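Local coordinates for cytolethal distending toxin protein B (Haemophilus ducreyi, PDB 1SR4) that probably acts as the DNase I-like nuclease subunit of a bacterial genotoxin, damaging the DNA of host cells, at residues B[3-8]-B[132-137]; B[216-221]-B[255-260]; B[21-26]-B[46-51]; B[71-74]-B[79-82]. One frame throughout, in Å; residues are numbered along the deposited sequence.

Contact 1: residues B[3-8]-B[132-137]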
loop_
_atom_site.group_PDB
_atom_site.type_symbol
_atom_site.label_atom_id
_atom_site.label_comp_id
_atom_site.label_asym_id
_atom_site.label_seq_id
_atom_site.Cartn_x
_atom_site.Cartn_y
_atom_site.Cartn_z
ATOM N N SER B 3 -11.777 5.771 17.619
ATOM C CA SER B 3 -12.230 6.367 16.367
ATOM C C SER B 3 -11.494 7.650 15.977
ATOM O O SER B 3 -11.639 8.119 14.849
ATOM C CB SER B 3 -13.749 6.614 16.398
ATOM O OG SER B 3 -14.097 7.677 17.271
ATOM N N ASP B 4 -10.704 8.217 16.889
ATOM C CA ASP B 4 -9.943 9.424 16.563
ATOM C C ASP B 4 -8.772 9.047 15.659
ATOM O O ASP B 4 -8.216 9.900 14.977
ATOM C CB ASP B 4 -9.337 10.091 17.798
ATOM C CG ASP B 4 -10.376 10.537 18.818
ATOM O OD1 ASP B 4 -11.530 10.804 18.430
ATOM O OD2 ASP B 4 -10.014 10.634 20.016
ATOM N N PHE B 5 -8.396 7.771 15.673
ATOM C CA PHE B 5 -7.248 7.291 14.896
ATOM C C PHE B 5 -7.569 6.628 13.568
ATOM O O PHE B 5 -8.615 6.000 13.411
ATOM C CB PHE B 5 -6.449 6.247 15.695
ATOM C CG PHE B 5 -5.815 6.762 16.942
ATOM C CD1 PHE B 5 -4.451 7.042 16.978
ATOM C CD2 PHE B 5 -6.560 6.923 18.105
ATOM C CE1 PHE B 5 -3.840 7.472 18.163
ATOM C CE2 PHE B 5 -5.953 7.352 19.287
ATOM C CZ PHE B 5 -4.600 7.624 19.316
ATOM N N LYS B 6 -6.638 6.761 12.623
ATOM C CA LYS B 6 -6.728 6.076 11.345
ATOM C C LYS B 6 -5.780 4.908 11.589
ATOM O O LYS B 6 -4.564 5.088 11.732
ATOM C CB LYS B 6 -6.208 6.952 10.200
ATOM C CG LYS B 6 -7.131 8.114 9.841
ATOM C CD LYS B 6 -6.676 8.794 8.551
ATOM C CE LYS B 6 -7.769 9.679 7.972
ATOM N NZ LYS B 6 -8.148 10.776 8.915
ATOM N N VAL B 7 -6.345 3.713 11.668
ATOM C CA VAL B 7 -5.570 2.508 11.937
ATOM C C VAL B 7 -5.564 1.647 10.685
ATOM O O VAL B 7 -6.547 1.628 9.961
ATOM C CB VAL B 7 -6.205 1.710 13.095
ATOM C CG1 VAL B 7 -5.395 0.410 13.362
ATOM C CG2 VAL B 7 -6.263 2.590 14.358
ATOM N N ALA B 8 -4.449 0.969 10.415
ATOM C CA ALA B 8 -4.363 0.106 9.235
ATOM C C ALA B 8 -3.518 -1.104 9.553
ATOM O O ALA B 8 -2.805 -1.144 10.558
ATOM C CB ALA B 8 -3.747 0.862 8.030
ATOM N N ASP B 132 -5.963 4.395 24.859
ATOM C CA ASP B 132 -6.269 3.473 23.759
ATOM C C ASP B 132 -5.072 2.544 23.523
ATOM O O ASP B 132 -3.916 2.992 23.472
ATOM C CB ASP B 132 -6.579 4.257 22.484
ATOM C CG ASP B 132 -7.692 5.262 22.676
ATOM O OD1 ASP B 132 -8.846 4.844 22.927
ATOM O OD2 ASP B 132 -7.402 6.472 22.584
ATOM N N VAL B 133 -5.353 1.255 23.375
ATOM C CA VAL B 133 -4.305 0.263 23.179
ATOM C C VAL B 133 -4.505 -0.413 21.833
ATOM O O VAL B 133 -5.617 -0.828 21.502
ATOM C CB VAL B 133 -4.340 -0.786 24.305
ATOM C CG1 VAL B 133 -3.073 -1.653 24.261
ATOM C CG2 VAL B 133 -4.455 -0.075 25.658
ATOM N N PHE B 134 -3.417 -0.524 21.071
ATOM C CA PHE B 134 -3.455 -1.096 19.728
ATOM C C PHE B 134 -2.533 -2.297 19.569
ATOM O O PHE B 134 -1.337 -2.191 19.782
ATOM C CB PHE B 134 -3.049 -0.004 18.733
ATOM C CG PHE B 134 -3.881 1.252 18.827
ATOM C CD1 PHE B 134 -5.062 1.381 18.091
ATOM C CD2 PHE B 134 -3.474 2.312 19.635
ATOM C CE1 PHE B 134 -5.826 2.553 18.154
ATOM C CE2 PHE B 134 -4.221 3.493 19.711
ATOM C CZ PHE B 134 -5.402 3.619 18.969
ATOM N N PHE B 135 -3.091 -3.438 19.172
ATOM C CA PHE B 135 -2.304 -4.660 18.983
ATOM C C PHE B 135 -2.215 -5.113 17.521
ATOM O O PHE B 135 -3.137 -4.907 16.734
ATOM C CB PHE B 135 -2.933 -5.832 19.756
ATOM C CG PHE B 135 -2.875 -5.702 21.251
ATOM C CD1 PHE B 135 -1.822 -6.270 21.968
ATOM C CD2 PHE B 135 -3.889 -5.046 21.948
ATOM C CE1 PHE B 135 -1.781 -6.186 23.359
ATOM C CE2 PHE B 135 -3.868 -4.954 23.334
ATOM C CZ PHE B 135 -2.814 -5.524 24.048
ATOM N N THR B 136 -1.103 -5.759 17.192
ATOM C CA THR B 136 -0.898 -6.349 15.880
ATOM C C THR B 136 -0.856 -7.867 16.153
ATOM O O THR B 136 -0.200 -8.313 17.090
ATOM C CB THR B 136 0.454 -5.894 15.210
ATOM O OG1 THR B 136 0.603 -6.554 13.945
ATOM C CG2 THR B 136 1.661 -6.256 16.072
ATOM N N VAL B 137 -1.584 -8.650 15.364
ATOM C CA VAL B 137 -1.588 -10.098 15.522
ATOM C C VAL B 137 -1.395 -10.809 14.203
ATOM O O VAL B 137 -1.683 -10.274 13.124
ATOM C CB VAL B 137 -2.916 -10.650 16.099
ATOM C CG1 VAL B 137 -3.124 -10.139 17.500
ATOM C CG2 VAL B 137 -4.086 -10.270 15.164
#
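Phe5, in the loop just before strand 7-11, and Val7, its first residue, face Asp132 and Phe134 of strand 132-138 across the interior, with the CA atoms of Val7 and Phe134 8.8 Å apart, a spacing bridged by side chains alone. The two aromatic rings form a T-shaped (edge-to-face) pair: Phe134 drives its CZ corner at the centre of the Phe5 face, the centroids lying 4.8 Å apart and the planes turned by 63°. The closest atoms are Phe5 CD2 and Phe134 CZ, at 3.6 Å. With CG of Phe134 anti to its own carbonyl carbon (chi1 -55°), the ring reaches across the gap and also brings CE1 to 3.8 Å from Val7 CG2. Asp132 meets Phe5 differently, its OD2 lying near the ring plane, 3.7 Å from Phe5 CE2. In the DNase I-like fold two beta sheets pack face to face: strand 7-11 belongs to one and strand 132-138 to the other, while Ile39 of strand 39-43 touches both rings. The chemistry is thus largely that of carbon surfaces; the rim of Phe5 toward a carboxylate oxygen and its face toward the C-H of Phe134 CZ are arrangements that would probably add modestly to the packing.

Contact 2: residues B[216-221]-B[255-260]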
loop_
_atom_site.group_PDB
_atom_site.type_symbol
_atom_site.label_atom_id
_atom_site.label_comp_id
_atom_site.label_asym_id
_atom_site.label_seq_id
_atom_site.Cartn_x
_atom_site.Cartn_y
_atom_site.Cartn_z
ATOM N N ASP B 216 -7.705 -10.422 6.979
ATOM C CA ASP B 216 -7.161 -9.276 7.695
ATOM C C ASP B 216 -8.238 -8.303 8.129
ATOM O O ASP B 216 -8.936 -7.716 7.300
ATOM C CB ASP B 216 -6.164 -8.572 6.783
ATOM C CG ASP B 216 -5.096 -9.522 6.260
ATOM O OD1 ASP B 216 -4.157 -9.836 7.033
ATOM O OD2 ASP B 216 -5.210 -9.965 5.087
ATOM N N TYR B 217 -8.370 -8.132 9.440
ATOM C CA TYR B 217 -9.378 -7.231 9.956
ATOM C C TYR B 217 -9.084 -6.904 11.409
ATOM O O TYR B 217 -7.950 -7.047 11.872
ATOM C CB TYR B 217 -10.785 -7.838 9.783
ATOM C CG TYR B 217 -10.917 -9.288 10.215
ATOM C CD1 TYR B 217 -11.329 -9.623 11.505
ATOM C CD2 TYR B 217 -10.644 -10.330 9.321
ATOM C CE1 TYR B 217 -11.470 -10.971 11.900
ATOM C CE2 TYR B 217 -10.777 -11.673 9.700
ATOM C CZ TYR B 217 -11.187 -11.985 10.989
ATOM O OH TYR B 217 -11.282 -13.304 11.376
ATOM N N ALA B 218 -10.094 -6.441 12.125
ATOM C CA ALA B 218 -9.887 -6.079 13.516
ATOM C C ALA B 218 -11.014 -6.511 14.444
ATOM O O ALA B 218 -12.119 -6.841 14.006
ATOM C CB ALA B 218 -9.698 -4.558 13.617
ATOM N N ILE B 219 -10.707 -6.533 15.736
ATOM C CA ILE B 219 -11.700 -6.811 16.754
ATOM C C ILE B 219 -11.404 -5.772 17.832
ATOM O O ILE B 219 -10.240 -5.547 18.198
ATOM C CB ILE B 219 -11.625 -8.250 17.330
ATOM C CG1 ILE B 219 -12.741 -8.416 18.370
ATOM C CG2 ILE B 219 -10.263 -8.523 17.950
ATOM C CD1 ILE B 219 -13.101 -9.869 18.684
ATOM N N LEU B 220 -12.434 -5.107 18.331
ATOM C CA LEU B 220 -12.160 -4.082 19.332
ATOM C C LEU B 220 -13.111 -4.021 20.504
ATOM O O LEU B 220 -14.195 -4.587 20.472
ATOM C CB LEU B 220 -12.122 -2.713 18.659
ATOM C CG LEU B 220 -13.391 -2.202 17.983
ATOM C CD1 LEU B 220 -14.309 -1.545 19.013
ATOM C CD2 LEU B 220 -13.001 -1.167 16.927
ATOM N N HIS B 221 -12.666 -3.345 21.554
ATOM C CA HIS B 221 -13.484 -3.137 22.735
ATOM C C HIS B 221 -13.476 -1.626 22.946
ATOM O O HIS B 221 -12.418 -1.029 23.157
ATOM C CB HIS B 221 -12.895 -3.820 23.975
ATOM C CG HIS B 221 -13.529 -3.360 25.254
ATOM N ND1 HIS B 221 -14.864 -3.564 25.535
ATOM C CD2 HIS B 221 -13.038 -2.626 26.281
ATOM C CE1 HIS B 221 -15.169 -2.971 26.675
ATOM N NE2 HIS B 221 -14.079 -2.395 27.149
ATOM N N VAL B 255 -5.593 -2.998 4.932
ATOM C CA VAL B 255 -6.956 -2.724 5.380
ATOM C C VAL B 255 -6.920 -1.568 6.377
ATOM O O VAL B 255 -6.058 -1.546 7.250
ATOM C CB VAL B 255 -7.535 -3.964 6.080
ATOM C CG1 VAL B 255 -8.960 -3.668 6.595
ATOM C CG2 VAL B 255 -7.541 -5.146 5.097
ATOM N N SER B 256 -7.836 -0.610 6.246
ATOM C CA SER B 256 -7.852 0.520 7.166
ATOM C C SER B 256 -9.129 0.511 8.003
ATOM O O SER B 256 -10.126 -0.110 7.626
ATOM C CB SER B 256 -7.742 1.832 6.384
ATOM O OG SER B 256 -8.852 1.929 5.512
ATOM N N PHE B 257 -9.081 1.191 9.144
ATOM C CA PHE B 257 -10.204 1.267 10.070
ATOM C C PHE B 257 -10.279 2.756 10.399
ATOM O O PHE B 257 -9.403 3.293 11.065
ATOM C CB PHE B 257 -9.894 0.413 11.312
ATOM C CG PHE B 257 -9.506 -1.005 10.970
ATOM C CD1 PHE B 257 -10.475 -1.986 10.774
ATOM C CD2 PHE B 257 -8.172 -1.324 10.720
ATOM C CE1 PHE B 257 -10.122 -3.264 10.325
ATOM C CE2 PHE B 257 -7.807 -2.603 10.271
ATOM C CZ PHE B 257 -8.771 -3.569 10.071
ATOM N N VAL B 258 -11.330 3.406 9.900
ATOM C CA VAL B 258 -11.515 4.851 10.024
ATOM C C VAL B 258 -12.953 5.197 10.425
ATOM O O VAL B 258 -13.891 4.510 10.027
ATOM C CB VAL B 258 -11.197 5.522 8.659
ATOM C CG1 VAL B 258 -11.234 7.036 8.766
ATOM C CG2 VAL B 258 -9.816 5.066 8.168
ATOM N N ARG B 259 -13.116 6.271 11.199
ATOM C CA ARG B 259 -14.440 6.720 11.640
ATOM C C ARG B 259 -15.362 6.974 10.441
ATOM O O ARG B 259 -14.929 7.547 9.437
ATOM C CB ARG B 259 -14.287 8.013 12.440
ATOM C CG ARG B 259 -15.553 8.533 13.100
ATOM C CD ARG B 259 -15.223 9.770 13.914
ATOM N NE ARG B 259 -14.805 10.864 13.041
ATOM C CZ ARG B 259 -13.797 11.693 13.301
ATOM N NH1 ARG B 259 -13.086 11.556 14.417
ATOM N NH2 ARG B 259 -13.503 12.669 12.448
ATOM N N ASP B 260 -16.622 6.555 10.534
ATOM C CA ASP B 260 -17.560 6.788 9.438
ATOM C C ASP B 260 -17.689 8.301 9.251
ATOM O O ASP B 260 -17.685 9.058 10.222
ATOM C CB ASP B 260 -18.958 6.228 9.746
ATOM C CG ASP B 260 -18.963 4.722 9.952
ATOM O OD1 ASP B 260 -18.253 4.014 9.218
ATOM O OD2 ASP B 260 -19.697 4.242 10.842
#
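Asp216 opens the contact through its backbone: Val255 CG2 rests 3.7 Å from Asp216 O, and 4.1 Å from Asp216 CB. That carbonyl oxygen is buried here without a polar partner in the model, so a methyl group is what it faces. The carboxylate is held elsewhere, OD2 being bonded to Thr208 and His252. Tyr217 turns its CB away from strand 255-259; its ring stacks on Phe178 and its OH bonds to Arg180 O. Here the main chain does the touching: Tyr217 C lies 3.6 Å from Phe257 CZ. Strands 216-221 and 255-259 belong to the two different sheets of the DNase I-like sandwich, and they pass each other at 7.6 Å between axes with their directions only 31° from parallel. Ala218 CB sits over the face of the Phe257 ring in a CH-pi contact, 3.9 Å from the centroid and displaced toward the rim, nearest to Phe257 CE1 at 3.6 Å. A chi1 of -53° places the Phe257 ring beside its backbone N and sends it across the interface; Met173 and Val175 of strand 171-175 and Ile235 and Ala237 of strand 235-239 pack around it. Farther on, Leu220 points toward the same interior and packs on Ile235 and Ile202.

Contact 3: residues B[21-26]-B[46-51]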
loop_
_atom_site.group_PDB
_atom_site.type_symbol
_atom_site.label_atom_id
_atom_site.label_comp_id
_atom_site.label_asym_id
_atom_site.label_seq_id
_atom_site.Cartn_x
_atom_site.Cartn_y
_atom_site.Cartn_z
ATOM N N SER B 21 12.316 -3.258 -0.285
ATOM C CA SER B 21 11.533 -2.543 -1.283
ATOM C C SER B 21 10.063 -2.422 -0.870
ATOM O O SER B 21 9.416 -1.403 -1.150
ATOM C CB SER B 21 11.672 -3.206 -2.665
ATOM O OG SER B 21 11.248 -4.564 -2.642
ATOM N N LYS B 22 9.551 -3.430 -0.165
ATOM C CA LYS B 22 8.153 -3.409 0.276
ATOM C C LYS B 22 7.878 -2.292 1.287
ATOM O O LYS B 22 6.823 -1.653 1.249
ATOM C CB LYS B 22 7.753 -4.766 0.872
ATOM C CG LYS B 22 8.024 -5.968 -0.059
ATOM C CD LYS B 22 7.232 -7.207 0.379
ATOM C CE LYS B 22 7.576 -8.433 -0.460
ATOM N NZ LYS B 22 6.546 -9.517 -0.238
ATOM N N TRP B 23 8.811 -2.060 2.203
ATOM C CA TRP B 23 8.638 -0.977 3.166
ATOM C C TRP B 23 8.676 0.358 2.413
ATOM O O TRP B 23 7.893 1.262 2.697
ATOM C CB TRP B 23 9.772 -0.945 4.194
ATOM C CG TRP B 23 9.669 -1.932 5.305
ATOM C CD1 TRP B 23 10.187 -3.196 5.328
ATOM C CD2 TRP B 23 9.049 -1.728 6.574
ATOM N NE1 TRP B 23 9.930 -3.792 6.534
ATOM C CE2 TRP B 23 9.234 -2.916 7.324
ATOM C CE3 TRP B 23 8.359 -0.654 7.161
ATOM C CZ2 TRP B 23 8.755 -3.064 8.627
ATOM C CZ3 TRP B 23 7.882 -0.800 8.464
ATOM C CH2 TRP B 23 8.081 -1.998 9.180
ATOM N N ASN B 24 9.581 0.478 1.448
ATOM C CA ASN B 24 9.716 1.737 0.727
ATOM C C ASN B 24 8.711 2.008 -0.366
ATOM O O ASN B 24 8.533 3.157 -0.765
ATOM C CB ASN B 24 11.139 1.892 0.219
ATOM C CG ASN B 24 12.106 2.140 1.355
ATOM O OD1 ASN B 24 11.985 3.136 2.076
ATOM N ND2 ASN B 24 13.045 1.226 1.548
ATOM N N ILE B 25 8.043 0.962 -0.843
ATOM C CA ILE B 25 7.007 1.149 -1.845
ATOM C C ILE B 25 5.656 1.271 -1.124
ATOM O O ILE B 25 5.081 2.363 -1.042
ATOM C CB ILE B 25 6.957 -0.035 -2.840
ATOM C CG1 ILE B 25 8.247 -0.052 -3.668
ATOM C CG2 ILE B 25 5.699 0.065 -3.753
ATOM C CD1 ILE B 25 8.392 -1.276 -4.559
ATOM N N ASN B 26 5.173 0.173 -0.543
ATOM C CA ASN B 26 3.858 0.191 0.096
ATOM C C ASN B 26 3.707 0.789 1.503
ATOM O O ASN B 26 2.806 1.609 1.733
ATOM C CB ASN B 26 3.278 -1.220 0.081
ATOM C CG ASN B 26 3.178 -1.786 -1.323
ATOM O OD1 ASN B 26 3.800 -2.796 -1.643
ATOM N ND2 ASN B 26 2.397 -1.129 -2.172
ATOM N N GLY B 46 9.813 -8.981 8.405
ATOM C CA GLY B 46 11.189 -9.179 7.990
ATOM C C GLY B 46 12.063 -8.216 8.780
ATOM O O GLY B 46 11.852 -8.024 9.986
ATOM N N SER B 47 13.052 -7.626 8.104
ATOM C CA SER B 47 13.960 -6.644 8.704
ATOM C C SER B 47 13.317 -5.264 8.596
ATOM O O SER B 47 12.509 -5.020 7.688
ATOM C CB SER B 47 15.299 -6.600 7.944
ATOM O OG SER B 47 16.065 -7.769 8.161
ATOM N N LEU B 48 13.668 -4.353 9.498
ATOM C CA LEU B 48 13.099 -3.001 9.414
ATOM C C LEU B 48 13.788 -2.260 8.283
ATOM O O LEU B 48 14.781 -2.745 7.745
ATOM C CB LEU B 48 13.320 -2.233 10.723
ATOM C CG LEU B 48 12.535 -2.719 11.947
ATOM C CD1 LEU B 48 12.725 -1.747 13.120
ATOM C CD2 LEU B 48 11.051 -2.806 11.584
ATOM N N PRO B 49 13.264 -1.079 7.892
ATOM C CA PRO B 49 13.913 -0.328 6.812
ATOM C C PRO B 49 15.364 -0.121 7.254
ATOM O O PRO B 49 15.616 0.076 8.445
ATOM C CB PRO B 49 13.130 0.984 6.795
ATOM C CG PRO B 49 11.732 0.540 7.223
ATOM C CD PRO B 49 12.041 -0.395 8.362
ATOM N N SER B 50 16.315 -0.156 6.324
ATOM C CA SER B 50 17.716 0.010 6.715
ATOM C C SER B 50 17.988 1.370 7.358
ATOM O O SER B 50 18.910 1.495 8.147
ATOM C CB SER B 50 18.648 -0.181 5.508
ATOM O OG SER B 50 18.392 0.810 4.528
ATOM N N SER B 51 17.186 2.386 7.046
ATOM C CA SER B 51 17.433 3.696 7.647
ATOM C C SER B 51 16.799 3.884 9.032
ATOM O O SER B 51 16.990 4.930 9.669
ATOM C CB SER B 51 16.963 4.814 6.714
ATOM O OG SER B 51 15.559 4.854 6.685
#
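Trp23 and Pro49 make the tight part of this contact, the two side chains crossing at about a right angle, with Pro49 over one face of the indole. Pro49 CD stands over the centre of the six-membered ring, 3.8 Å from its centroid and 14° off the normal, a CH-pi contact, while Pro49 CG comes to 3.6 Å from Trp23 CD2 at the fusion of the two rings. The indole extends from helix 20-31 toward the segment 46-51. Leu48 adds a second apolar touch: although its CB leads away, the branch folds back so that CD2 lies 3.8 Å from Trp23 CZ2. The indole NE1 of Trp23 approaches Ser47 O to 3.1 Å. In the fold this is where helix 20-31, which follows strand 7-11 of the DNase I-like core, meets the loop running from strand 39-43 to strand 53-54; Leu48 and Pro49 also touch Ile84 of strand 81-87. At Ser47 only the CB leads away, while the backbone takes part, its N being bonded to Asn19. The loose side comes after Pro49, where Ser50 and Ser51 are exposed, though Ser50 N is held by Glu20 and Ser50 packs on Arg60 of the CdtC chain. On the helix, Asn24 makes no contact with the loop segment and uses its amide on Glu20 and Arg28, whereas Ser21 OG bonds to Asp50 of the CdtC chain.

Contact 4: residues B[71-74]-B[79-82]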
loop_
_atom_site.group_PDB
_atom_site.type_symbol
_atom_site.label_atom_id
_atom_site.label_comp_id
_atom_site.label_asym_id
_atom_site.label_seq_id
_atom_site.Cartn_x
_atom_site.Cartn_y
_atom_site.Cartn_z
ATOM N N TRP B 71 12.018 6.241 12.238
ATOM C CA TRP B 71 12.264 6.082 10.818
ATOM C C TRP B 71 11.796 7.358 10.148
ATOM O O TRP B 71 10.677 7.803 10.383
ATOM C CB TRP B 71 11.478 4.870 10.314
ATOM C CG TRP B 71 11.577 4.612 8.846
ATOM C CD1 TRP B 71 12.671 4.766 8.051
ATOM C CD2 TRP B 71 10.544 4.081 8.009
ATOM N NE1 TRP B 71 12.391 4.363 6.768
ATOM C CE2 TRP B 71 11.089 3.934 6.715
ATOM C CE3 TRP B 71 9.213 3.707 8.232
ATOM C CZ2 TRP B 71 10.346 3.432 5.641
ATOM C CZ3 TRP B 71 8.471 3.204 7.165
ATOM C CH2 TRP B 71 9.044 3.072 5.884
ATOM N N ASN B 72 12.659 7.946 9.332
ATOM C CA ASN B 72 12.339 9.199 8.660
ATOM C C ASN B 72 11.771 8.968 7.268
ATOM O O ASN B 72 12.487 8.542 6.369
ATOM C CB ASN B 72 13.595 10.075 8.579
ATOM C CG ASN B 72 13.313 11.444 7.986
ATOM O OD1 ASN B 72 12.151 11.793 7.727
ATOM N ND2 ASN B 72 14.371 12.229 7.768
ATOM N N LEU B 73 10.485 9.256 7.092
ATOM C CA LEU B 73 9.820 9.075 5.798
ATOM C C LEU B 73 10.124 10.253 4.867
ATOM O O LEU B 73 9.786 10.227 3.679
ATOM C CB LEU B 73 8.300 8.964 5.994
ATOM C CG LEU B 73 7.788 7.835 6.896
ATOM C CD1 LEU B 73 6.302 8.050 7.185
ATOM C CD2 LEU B 73 8.015 6.483 6.225
ATOM N N GLY B 74 10.731 11.297 5.419
ATOM C CA GLY B 74 11.082 12.445 4.614
ATOM C C GLY B 74 12.587 12.533 4.429
ATOM O O GLY B 74 13.307 11.544 4.605
ATOM N N PRO B 79 12.315 16.310 7.674
ATOM C CA PRO B 79 11.925 15.043 8.287
ATOM C C PRO B 79 10.416 14.872 8.460
ATOM O O PRO B 79 9.645 15.847 8.567
ATOM C CB PRO B 79 12.693 15.048 9.612
ATOM C CG PRO B 79 12.857 16.507 9.920
ATOM C CD PRO B 79 13.147 17.119 8.582
ATOM N N ASN B 80 10.008 13.613 8.457
ATOM C CA ASN B 80 8.617 13.226 8.603
ATOM C C ASN B 80 8.768 11.906 9.347
ATOM O O ASN B 80 8.785 10.827 8.746
ATOM C CB ASN B 80 7.998 13.044 7.213
ATOM C CG ASN B 80 6.574 12.543 7.267
ATOM O OD1 ASN B 80 5.925 12.557 8.312
ATOM N ND2 ASN B 80 6.072 12.111 6.126
ATOM N N MET B 81 8.877 12.016 10.666
ATOM C CA MET B 81 9.145 10.882 11.540
ATOM C C MET B 81 8.018 10.033 12.061
ATOM O O MET B 81 6.951 10.530 12.388
ATOM C CB MET B 81 9.912 11.358 12.778
ATOM C CG MET B 81 11.070 12.300 12.534
ATOM S SD MET B 81 12.380 11.505 11.620
ATOM C CE MET B 81 12.603 9.973 12.564
ATOM N N VAL B 82 8.288 8.734 12.163
ATOM C CA VAL B 82 7.352 7.801 12.772
ATOM C C VAL B 82 8.166 6.894 13.682
ATOM O O VAL B 82 9.382 6.740 13.501
ATOM C CB VAL B 82 6.599 6.901 11.753
ATOM C CG1 VAL B 82 5.620 7.757 10.927
ATOM C CG2 VAL B 82 7.589 6.146 10.868
HETATM O O HOH W 1 7.473 11.758 3.383
#
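Asn72 OD1 and the backbone of Asn80 form the polar core here. The oxygen accepts two N-H groups that arrive from opposite faces of the amide plane: Asn80 N at 2.9 Å from Asn72 OD1 in a nearly straight bond (164°), and Gly74 N at 2.8 Å from the same oxygen, well above the plane, closing an Asx turn. With CG anti to the backbone N (chi1 -176°), the amide extends along the turn where both donors lie, and Asn72 ND2, bonded to Thr75 O, helps fix its rotation. Leu73 N then donates to Asn80 O at 2.8 Å. Beyond it Asn72 and Met81 form a non-hydrogen-bonded pair, followed by the antiparallel hydrogen-bonded pair Trp71 and Val82, the N of each giving to the O of the other. A water bridges the two arms of the hairpin, giving a hydrogen bond to Leu73 O and receiving one from Asn80 ND2, while Asn80 OD1 is held by Arg103. Packing surrounds this network. Met81, bent back at chi2 and chi3, lays SD 3.6 Å from Asn72 CB, with CE against Trp71 O. On the Trp71 and Val82 face, Val82 CG2 lies 3.9 Å from Trp71 CE3, the two side chains pointing the same way, and Val82 CG1 meets Leu73 CD1 at 3.8 Å. The whole is the closing end of a beta hairpin, strands 67-72 and 81-87, where regular antiparallel pairing gives way to a connection that begins with an Asx turn at Asn72.

Overall arrangement
Along the chain, contacts 3 and 4 follow one another inside the long loop closed by contact 1, and contact 2 comes last. Contacts 1 and 2, with centres 8 Å apart, are adjoining parts of the interface between the two sheets; strands 7-11 and 255-259 are neighbours in one of them, and Val7 O lies 2.7 Å from Phe257 N, probably a hydrogen bond. Contacts 3 and 4 lie farther out, 13 Å apart between centres, and meet where Trp71 packs on Pro49, Ser51 and helix 20-31. Contacts 2 and 4 are about 25 Å apart between centres yet reach the same eight-stranded sheet, which thus connects the sandwich core with the periphery, where contact 3 borders the CdtC subunit.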